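Local coordinates for group 3 allergen SMIPP-S Yv6023A04 (Sarcoptes scabiei type hominis, PDB 3H7O), which adopts the chymotrypsin-like fold of S1 serine proteases but, as an inactivated scabies mite paralogue, probably lacks their proteolytic activity, at residues K9-T14 with L125-G130; A31-W36 with I90-L95; V196-P201 with P208-K213. The protein carries 3 engineered substitutions. All blocks are in the same frame, centred on the assembly; numbering follows the deposited sequence.

Contact 1 of 3, residues K9-T14 with L125-G130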
loop_
_atom_site.group_PDB
_atom_site.type_symbol
_atom_site.label_atom_id
_atom_site.label_comp_id
_atom_site.label_asym_id
_atom_site.label_seq_id
_atom_site.Cartn_x
_atom_site.Cartn_y
_atom_site.Cartn_z
ATOM N N LYS A 9 0.321 -14.291 8.161
ATOM C CA LYS A 9 1.475 -15.125 7.828
ATOM C C LYS A 9 1.612 -15.431 6.328
ATOM O O LYS A 9 2.684 -15.836 5.872
ATOM C CB LYS A 9 1.477 -16.407 8.668
ATOM C CG LYS A 9 1.906 -16.157 10.116
ATOM C CD LYS A 9 2.174 -17.436 10.897
ATOM C CE LYS A 9 3.392 -18.218 10.376
ATOM N NZ LYS A 9 4.656 -17.440 10.319
ATOM N N GLN A 10 0.531 -15.220 5.573
ATOM C CA GLN A 10 0.551 -15.348 4.111
ATOM C C GLN A 10 1.168 -14.125 3.442
ATOM O O GLN A 10 1.816 -14.238 2.398
ATOM C CB GLN A 10 -0.864 -15.568 3.565
ATOM C CG GLN A 10 -1.497 -16.891 3.964
ATOM C CD GLN A 10 -0.783 -18.087 3.368
ATOM O OE1 GLN A 10 -0.133 -18.852 4.082
ATOM N NE2 GLN A 10 -0.890 -18.251 2.053
ATOM N N VAL A 11 0.949 -12.957 4.044
ATOM C CA VAL A 11 1.431 -11.685 3.508
ATOM C C VAL A 11 2.092 -10.852 4.624
ATOM O O VAL A 11 1.646 -9.741 4.920
ATOM C CB VAL A 11 0.283 -10.896 2.798
ATOM C CG1 VAL A 11 -0.073 -11.556 1.469
ATOM C CG2 VAL A 11 -0.962 -10.807 3.685
ATOM N N PRO A 12 3.171 -11.387 5.238
ATOM C CA PRO A 12 3.737 -10.834 6.477
ATOM C C PRO A 12 4.389 -9.452 6.359
ATOM O O PRO A 12 4.766 -8.864 7.377
ATOM C CB PRO A 12 4.777 -11.886 6.882
ATOM C CG PRO A 12 5.172 -12.528 5.612
ATOM C CD PRO A 12 3.933 -12.567 4.777
ATOM N N TRP A 13 4.510 -8.950 5.134
ATOM C CA TRP A 13 5.000 -7.598 4.868
ATOM C C TRP A 13 3.905 -6.544 5.000
ATOM O O TRP A 13 4.193 -5.348 4.964
ATOM C CB TRP A 13 5.592 -7.536 3.455
ATOM C CG TRP A 13 4.724 -8.229 2.463
ATOM C CD1 TRP A 13 3.604 -7.731 1.862
ATOM C CD2 TRP A 13 4.873 -9.571 1.990
ATOM N NE1 TRP A 13 3.054 -8.675 1.031
ATOM C CE2 TRP A 13 3.813 -9.816 1.090
ATOM C CE3 TRP A 13 5.803 -10.592 2.239
ATOM C CZ2 TRP A 13 3.658 -11.037 0.429
ATOM C CZ3 TRP A 13 5.647 -11.809 1.580
ATOM C CH2 TRP A 13 4.582 -12.017 0.685
ATOM N N THR A 14 2.654 -6.987 5.131
ATOM C CA THR A 14 1.508 -6.080 5.148
ATOM C C THR A 14 1.395 -5.380 6.497
ATOM O O THR A 14 1.516 -6.013 7.554
ATOM C CB THR A 14 0.177 -6.825 4.843
ATOM O OG1 THR A 14 0.333 -7.635 3.668
ATOM C CG2 THR A 14 -0.975 -5.842 4.623
ATOM N N LEU A 125 -0.803 -10.046 -6.215
ATOM C CA LEU A 125 -1.537 -10.265 -4.979
ATOM C C LEU A 125 -1.530 -8.983 -4.162
ATOM O O LEU A 125 -0.479 -8.532 -3.703
ATOM C CB LEU A 125 -0.923 -11.434 -4.185
ATOM C CG LEU A 125 -1.534 -11.846 -2.833
ATOM C CD1 LEU A 125 -2.902 -12.500 -3.003
ATOM C CD2 LEU A 125 -0.596 -12.792 -2.082
ATOM N N VAL A 126 -2.709 -8.390 -4.002
ATOM C CA VAL A 126 -2.868 -7.196 -3.181
ATOM C C VAL A 126 -3.392 -7.634 -1.813
ATOM O O VAL A 126 -4.230 -8.524 -1.734
ATOM C CB VAL A 126 -3.807 -6.148 -3.861
ATOM C CG1 VAL A 126 -5.206 -6.713 -4.113
ATOM C CG2 VAL A 126 -3.874 -4.852 -3.050
ATOM N N SER A 127 -2.869 -7.036 -0.745
ATOM C CA SER A 127 -3.357 -7.328 0.604
ATOM C C SER A 127 -3.530 -6.046 1.415
ATOM O O SER A 127 -2.800 -5.069 1.221
ATOM C CB SER A 127 -2.423 -8.305 1.329
ATOM O OG SER A 127 -1.125 -7.749 1.476
ATOM N N GLY A 128 -4.502 -6.057 2.322
ATOM C CA GLY A 128 -4.817 -4.886 3.129
ATOM C C GLY A 128 -6.158 -4.997 3.826
ATOM O O GLY A 128 -6.763 -6.071 3.868
ATOM N N TYR A 129 -6.634 -3.864 4.339
ATOM C CA TYR A 129 -7.694 -3.844 5.343
ATOM C C TYR A 129 -8.938 -3.062 4.941
ATOM O O TYR A 129 -9.949 -3.112 5.639
ATOM C CB TYR A 129 -7.137 -3.296 6.663
ATOM C CG TYR A 129 -5.970 -4.099 7.196
ATOM C CD1 TYR A 129 -6.184 -5.244 7.961
ATOM C CD2 TYR A 129 -4.651 -3.720 6.924
ATOM C CE1 TYR A 129 -5.118 -5.992 8.450
ATOM C CE2 TYR A 129 -3.573 -4.459 7.417
ATOM C CZ TYR A 129 -3.819 -5.596 8.175
ATOM O OH TYR A 129 -2.774 -6.342 8.659
ATOM N N GLY A 130 -8.863 -2.337 3.827
ATOM C CA GLY A 130 -9.989 -1.520 3.371
ATOM C C GLY A 130 -10.219 -0.317 4.267
ATOM O O GLY A 130 -9.304 0.125 4.972
HETATM O O HOH W 1 0.538 -8.441 -0.649
HETATM O O HOH W 2 -0.302 -6.351 9.760
#
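The side chains of T14 and S127 meet hydroxyl to hydroxyl, T14 OG1 lying 2.6 Å from S127 OG in a short hydrogen bond; the single proton of S127 may go to T14 OG1 or to another acceptor nearby. T14 OG1 in turn donates to V11 O at 2.8 Å, tilted 20° from the carbonyl plane, and the backbone N of T14 shares that same carbonyl oxygen. S127 reaches the pair because its OG stands between backbone N and carbonyl carbon (chi1 62°), directed at the turn. Beside these hydroxyls V11 presses in with both branches: CG2 rests 3.7 Å from S127 CB, and CG1 also borders S127 OG, so hydrocarbon lines one side of the hydroxyl pair. The four residues V11 to T14 form a type I beta turn. It leads the chain into strand 14-19 of one beta-barrel of the chymotrypsin-like fold, while strand 123-128 belongs to the sheet of the other half, so the contact bridges the two halves. A water lies beside the hydroxyl pair, accepting from W13 NE1 at 3.0 Å in the plane of the indole, lying 2.8 Å from S127 OG and donating to L125 O. It thus links the tryptophan to the strand although the indole itself hardly touches it. Away from the hydroxyls the fit slackens. Earlier on the strand, partly exposed L125 offers just its CD2 methyl, 3.8 Å from V11 CG1, the two side chains crossing at a slant. At the other end the Y129 ring approaches T14 obliquely, with CE2 4.1 Å from T14 CG2. Here polar contact is indirect: a second water donates to T14 O and to Y129 OH, 2.7 Å from the latter, and the phenol is further hydrogen-bonded to S59 O.

Contact 2 of 3, residues A31-W36 with I90-L95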
loop_
_atom_site.group_PDB
_atom_site.type_symbol
_atom_site.label_atom_id
_atom_site.label_comp_id
_atom_site.label_asym_id
_atom_site.label_seq_id
_atom_site.Cartn_x
_atom_site.Cartn_y
_atom_site.Cartn_z
ATOM N N ALA A 31 3.794 -1.469 3.329
ATOM C CA ALA A 31 4.663 -2.639 3.223
ATOM C C ALA A 31 5.936 -2.473 4.045
ATOM O O ALA A 31 6.575 -1.422 4.006
ATOM C CB ALA A 31 5.018 -2.910 1.770
ATOM N N ILE A 32 6.310 -3.518 4.774
ATOM C CA ILE A 32 7.582 -3.532 5.500
ATOM C C ILE A 32 8.719 -3.686 4.488
ATOM O O ILE A 32 8.756 -4.658 3.729
ATOM C CB ILE A 32 7.647 -4.681 6.534
ATOM C CG1 ILE A 32 6.539 -4.531 7.582
ATOM C CG2 ILE A 32 9.022 -4.732 7.211
ATOM C CD1 ILE A 32 6.362 -5.758 8.479
ATOM N N LEU A 33 9.619 -2.707 4.461
ATOM C CA LEU A 33 10.843 -2.790 3.662
ATOM C C LEU A 33 12.008 -3.314 4.500
ATOM O O LEU A 33 12.913 -3.971 3.978
ATOM C CB LEU A 33 11.197 -1.421 3.074
ATOM C CG LEU A 33 10.202 -0.774 2.100
ATOM C CD1 LEU A 33 10.640 0.647 1.781
ATOM C CD2 LEU A 33 10.067 -1.599 0.827
ATOM N N SER A 34 11.984 -2.982 5.791
ATOM C CA SER A 34 12.930 -3.482 6.793
ATOM C C SER A 34 12.390 -3.082 8.169
ATOM O O SER A 34 11.307 -2.498 8.262
ATOM C CB SER A 34 14.333 -2.899 6.579
ATOM O OG SER A 34 14.385 -1.537 6.963
ATOM N N GLN A 35 13.140 -3.366 9.230
ATOM C CA GLN A 35 12.716 -2.978 10.586
ATOM C C GLN A 35 12.629 -1.458 10.762
ATOM O O GLN A 35 11.979 -0.974 11.687
ATOM C CB GLN A 35 13.641 -3.583 11.649
ATOM C CG GLN A 35 15.051 -2.996 11.662
ATOM C CD GLN A 35 15.956 -3.629 12.702
ATOM O OE1 GLN A 35 15.512 -4.016 13.782
ATOM N NE2 GLN A 35 17.239 -3.724 12.381
ATOM N N TRP A 36 13.277 -0.717 9.865
ATOM C CA TRP A 36 13.356 0.738 9.968
ATOM C C TRP A 36 12.418 1.510 9.032
ATOM O O TRP A 36 12.129 2.681 9.287
ATOM C CB TRP A 36 14.793 1.215 9.726
ATOM C CG TRP A 36 15.787 0.770 10.761
ATOM C CD1 TRP A 36 16.856 -0.062 10.567
ATOM C CD2 TRP A 36 15.819 1.146 12.146
ATOM N NE1 TRP A 36 17.548 -0.229 11.743
ATOM C CE2 TRP A 36 16.933 0.500 12.728
ATOM C CE3 TRP A 36 15.013 1.965 12.953
ATOM C CZ2 TRP A 36 17.262 0.645 14.081
ATOM C CZ3 TRP A 36 15.341 2.112 14.294
ATOM C CH2 TRP A 36 16.457 1.452 14.846
ATOM N N ILE A 90 3.657 7.768 -3.557
ATOM C CA ILE A 90 4.476 6.789 -2.865
ATOM C C ILE A 90 5.292 7.508 -1.777
ATOM O O ILE A 90 5.737 8.643 -1.970
ATOM C CB ILE A 90 5.378 6.026 -3.877
ATOM C CG1 ILE A 90 6.030 4.802 -3.227
ATOM C CG2 ILE A 90 6.397 6.979 -4.554
ATOM C CD1 ILE A 90 6.698 3.860 -4.217
ATOM N N ALA A 91 5.451 6.861 -0.627
ATOM C CA ALA A 91 6.150 7.470 0.500
ATOM C C ALA A 91 6.832 6.421 1.352
ATOM O O ALA A 91 6.340 5.296 1.481
ATOM C CB ALA A 91 5.180 8.285 1.353
ATOM N N ILE A 92 7.962 6.800 1.937
ATOM C CA ILE A 92 8.662 5.943 2.884
ATOM C C ILE A 92 8.559 6.545 4.279
ATOM O O ILE A 92 8.856 7.725 4.480
ATOM C CB ILE A 92 10.138 5.724 2.482
ATOM C CG1 ILE A 92 10.205 5.008 1.127
ATOM C CG2 ILE A 92 10.872 4.902 3.551
ATOM C CD1 ILE A 92 11.581 5.015 0.473
ATOM N N LEU A 93 8.103 5.734 5.228
ATOM C CA LEU A 93 8.046 6.145 6.622
ATOM C C LEU A 93 9.269 5.610 7.353
ATOM O O LEU A 93 9.544 4.413 7.302
ATOM C CB LEU A 93 6.758 5.637 7.284
ATOM C CG LEU A 93 5.427 5.964 6.589
ATOM C CD1 LEU A 93 4.259 5.365 7.356
ATOM C CD2 LEU A 93 5.229 7.463 6.405
ATOM N N GLU A 94 10.001 6.501 8.016
ATOM C CA GLU A 94 11.160 6.107 8.822
ATOM C C GLU A 94 10.797 5.981 10.297
ATOM O O GLU A 94 10.046 6.799 10.830
ATOM C CB GLU A 94 12.308 7.104 8.651
ATOM C CG GLU A 94 13.557 6.752 9.456
ATOM C CD GLU A 94 14.707 7.702 9.215
ATOM O OE1 GLU A 94 14.539 8.677 8.454
ATOM O OE2 GLU A 94 15.789 7.470 9.793
ATOM N N LEU A 95 11.346 4.956 10.946
ATOM C CA LEU A 95 11.116 4.711 12.364
ATOM C C LEU A 95 12.344 5.025 13.213
ATOM O O LEU A 95 13.477 4.760 12.803
ATOM C CB LEU A 95 10.685 3.260 12.579
ATOM C CG LEU A 95 9.359 2.895 11.923
ATOM C CD1 LEU A 95 9.317 1.406 11.618
ATOM C CD2 LEU A 95 8.181 3.336 12.798
#
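W36 O is approached by two neighbours on the strand 91-95: the backbone N of L95 donates to it at 2.9 Å with an N-H...O angle of 149°, and E94 CA adds a weaker C-H...O contact at 3.6 Å. The L95 side chain folds back over the same oxygen, and its CD1 methyl also comes within 3.6 Å of Q35 O, so apolar carbon covers the backbone oxygens of both residues. Across the strand end the indole of W36 turns its edge to L95 O, which lies near the ring plane and 3.2 Å from CE3. That placement follows from chi1 of -65°, with CG beside the backbone N. K228 ties the pair together from outside, its ammonium bonding to L95 O while it makes a cation-pi contact with the indole. The bend that brings W36 here is an ST turn, in which S34 OG accepts from W36 N at 3.2 Å. Farther along, the contact thins to a single apolar touch, L33 CD1 to I92 CG1 at 4.4 Å. The two segments are well apart there because strand 37-40 runs between strands 26-32 and 91-95 in the six-stranded antiparallel barrel. Helix 218-225 packs over this region, with I221 and I225 on L33 and I224 on I92, while strand 68-78 flanks strand 91-95 on its other edge.

Contact 3 of 3, residues V196-P201 with P208-K213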
loop_
_atom_site.group_PDB
_atom_site.type_symbol
_atom_site.label_atom_id
_atom_site.label_comp_id
_atom_site.label_asym_id
_atom_site.label_seq_id
_atom_site.Cartn_x
_atom_site.Cartn_y
_atom_site.Cartn_z
ATOM N N VAL A 196 2.425 -0.571 -5.182
ATOM C CA VAL A 196 1.787 0.044 -4.025
ATOM C C VAL A 196 0.458 0.574 -4.543
ATOM O O VAL A 196 0.437 1.377 -5.480
ATOM C CB VAL A 196 2.623 1.228 -3.462
ATOM C CG1 VAL A 196 1.885 1.928 -2.327
ATOM C CG2 VAL A 196 3.991 0.749 -2.987
ATOM N N ALA A 197 -0.648 0.115 -3.958
ATOM C CA ALA A 197 -1.969 0.506 -4.449
ATOM C C ALA A 197 -2.180 2.018 -4.424
ATOM O O ALA A 197 -1.860 2.695 -3.440
ATOM C CB ALA A 197 -3.072 -0.205 -3.674
ATOM N N ALA A 198 -2.691 2.537 -5.535
ATOM C CA ALA A 198 -3.165 3.908 -5.612
ATOM C C ALA A 198 -4.673 3.863 -5.440
ATOM O O ALA A 198 -5.277 2.790 -5.551
ATOM C CB ALA A 198 -2.791 4.521 -6.956
ATOM N N TYR A 199 -5.281 5.007 -5.135
ATOM C CA TYR A 199 -6.735 5.106 -5.108
ATOM C C TYR A 199 -7.214 6.471 -5.581
ATOM O O TYR A 199 -6.779 7.506 -5.069
ATOM C CB TYR A 199 -7.307 4.777 -3.720
ATOM C CG TYR A 199 -8.821 4.714 -3.708
ATOM C CD1 TYR A 199 -9.492 3.539 -4.041
ATOM C CD2 TYR A 199 -9.581 5.838 -3.385
ATOM C CE1 TYR A 199 -10.882 3.481 -4.044
ATOM C CE2 TYR A 199 -10.968 5.790 -3.381
ATOM C CZ TYR A 199 -11.611 4.612 -3.710
ATOM O OH TYR A 199 -12.983 4.572 -3.706
ATOM N N PHE A 200 -8.111 6.456 -6.562
ATOM C CA PHE A 200 -8.708 7.666 -7.108
ATOM C C PHE A 200 -10.208 7.674 -6.817
ATOM O O PHE A 200 -10.966 6.938 -7.450
ATOM C CB PHE A 200 -8.450 7.760 -8.615
ATOM C CG PHE A 200 -7.008 7.971 -8.968
ATOM C CD1 PHE A 200 -6.507 9.257 -9.162
ATOM C CD2 PHE A 200 -6.143 6.885 -9.095
ATOM C CE1 PHE A 200 -5.169 9.458 -9.483
ATOM C CE2 PHE A 200 -4.805 7.076 -9.411
ATOM C CZ PHE A 200 -4.317 8.365 -9.607
ATOM N N PRO A 201 -10.639 8.499 -5.843
ATOM C CA PRO A 201 -12.047 8.576 -5.431
ATOM C C PRO A 201 -13.017 8.914 -6.569
ATOM O O PRO A 201 -14.168 8.475 -6.546
ATOM C CB PRO A 201 -12.049 9.696 -4.378
ATOM C CG PRO A 201 -10.748 10.424 -4.565
ATOM C CD PRO A 201 -9.787 9.383 -5.027
ATOM N N PRO A 208 -10.356 -0.262 -13.663
ATOM C CA PRO A 208 -9.375 -1.148 -13.040
ATOM C C PRO A 208 -8.720 -0.464 -11.846
ATOM O O PRO A 208 -8.806 0.758 -11.707
ATOM C CB PRO A 208 -8.327 -1.360 -14.142
ATOM C CG PRO A 208 -8.945 -0.843 -15.407
ATOM C CD PRO A 208 -9.909 0.210 -14.987
ATOM N N GLU A 209 -8.087 -1.254 -10.987
ATOM C CA GLU A 209 -7.292 -0.710 -9.895
ATOM C C GLU A 209 -5.960 -0.205 -10.441
ATOM O O GLU A 209 -5.429 -0.759 -11.406
ATOM C CB GLU A 209 -7.072 -1.766 -8.805
ATOM C CG GLU A 209 -8.361 -2.356 -8.208
ATOM C CD GLU A 209 -9.243 -1.327 -7.493
ATOM O OE1 GLU A 209 -8.724 -0.288 -7.026
ATOM O OE2 GLU A 209 -10.464 -1.571 -7.379
ATOM N N VAL A 210 -5.434 0.854 -9.830
ATOM C CA VAL A 210 -4.149 1.421 -10.239
ATOM C C VAL A 210 -3.125 1.253 -9.129
ATOM O O VAL A 210 -3.436 1.430 -7.946
ATOM C CB VAL A 210 -4.271 2.915 -10.643
ATOM C CG1 VAL A 210 -2.898 3.501 -11.040
ATOM C CG2 VAL A 210 -5.244 3.069 -11.797
ATOM N N PHE A 211 -1.906 0.906 -9.527
ATOM C CA PHE A 211 -0.815 0.648 -8.599
ATOM C C PHE A 211 0.406 1.421 -9.034
ATOM O O PHE A 211 0.762 1.410 -10.210
ATOM C CB PHE A 211 -0.486 -0.846 -8.573
ATOM C CG PHE A 211 -1.639 -1.706 -8.147
ATOM C CD1 PHE A 211 -1.832 -2.012 -6.807
ATOM C CD2 PHE A 211 -2.551 -2.189 -9.086
ATOM C CE1 PHE A 211 -2.916 -2.794 -6.399
ATOM C CE2 PHE A 211 -3.636 -2.971 -8.692
ATOM C CZ PHE A 211 -3.813 -3.276 -7.345
ATOM N N THR A 212 1.041 2.100 -8.087
ATOM C CA THR A 212 2.329 2.726 -8.333
ATOM C C THR A 212 3.348 1.611 -8.539
ATOM O O THR A 212 3.456 0.699 -7.717
ATOM C CB THR A 212 2.751 3.630 -7.159
ATOM O OG1 THR A 212 1.796 4.687 -7.011
ATOM C CG2 THR A 212 4.130 4.237 -7.409
ATOM N N LYS A 213 4.071 1.690 -9.651
ATOM C CA LYS A 213 5.044 0.682 -10.035
ATOM C C LYS A 213 6.313 0.827 -9.191
ATOM O O LYS A 213 7.077 1.777 -9.358
ATOM C CB LYS A 213 5.338 0.819 -11.531
ATOM C CG LYS A 213 6.223 -0.257 -12.134
ATOM C CD LYS A 213 6.041 -0.351 -13.651
ATOM C CE LYS A 213 6.146 1.007 -14.346
ATOM N NZ LYS A 213 6.715 0.883 -15.722
HETATM O O HOH W 3 0.111 4.439 -4.859
HETATM O O HOH W 4 -6.848 1.773 -7.425
#
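Three backbone hydrogen bonds join the segments: V196 N to T212 O at 3.0 Å, T212 N to V196 O at 2.8 Å, and A198 N to V210 O, also 2.8 Å. V196 and T212 make an antiparallel hydrogen-bonded pair, and A197 with F211 the adjoining non-hydrogen-bonded one. Beyond A198 N the direct bonding stops, and a water lies within hydrogen-bonding distance of A198 O and, at 2.8 Å, of E209 OE1 while accepting from V210 N. The carboxylate of E209 is held further by a salt bridge to R203 and a bond from L178 N. Another water lies between A197 O and T212 OG1. Outward from this polar frame, F211 swings its ring beside A197, with CG next to the backbone N (chi1 -60°): CD1 comes 3.5 Å from A197 CA, and CE1 3.8 Å from A197 CB. V210 CG1 packs 4.2 Å from A198 CB and also meets the edge of the F200 ring, near its plane. In the S1 family the corresponding strands flank the primary specificity pocket, and this hairpin probably occupies the same place. The chemistry implies a regular backbone pairing that gives way, beyond A198 N, to a water-mediated link, where an arginine and a main-chain N-H would be expected to stabilise the E209 carboxylate in its charged form.

How the contacts relate
From the N terminus, the chain first passes 9-14, the near side of contact 1, whose partner segment, 125-130, comes over a hundred residues later. Contact 2 opens and closes within that long excursion, closing at 90-95, still within the first barrel, so it is nested, whereas contact 3 follows later as a short hairpin in series with both. None of the three cross. Contact 2 ties the turn after strand 26-32 to strand 91-95 of the first barrel, contact 3 joins two strands of the second sheet, and contact 1 bridges the halves. They also touch directly: W13 O probably bonds to I32 N, V126 packs on F211, and I90 meets T212 across the interface.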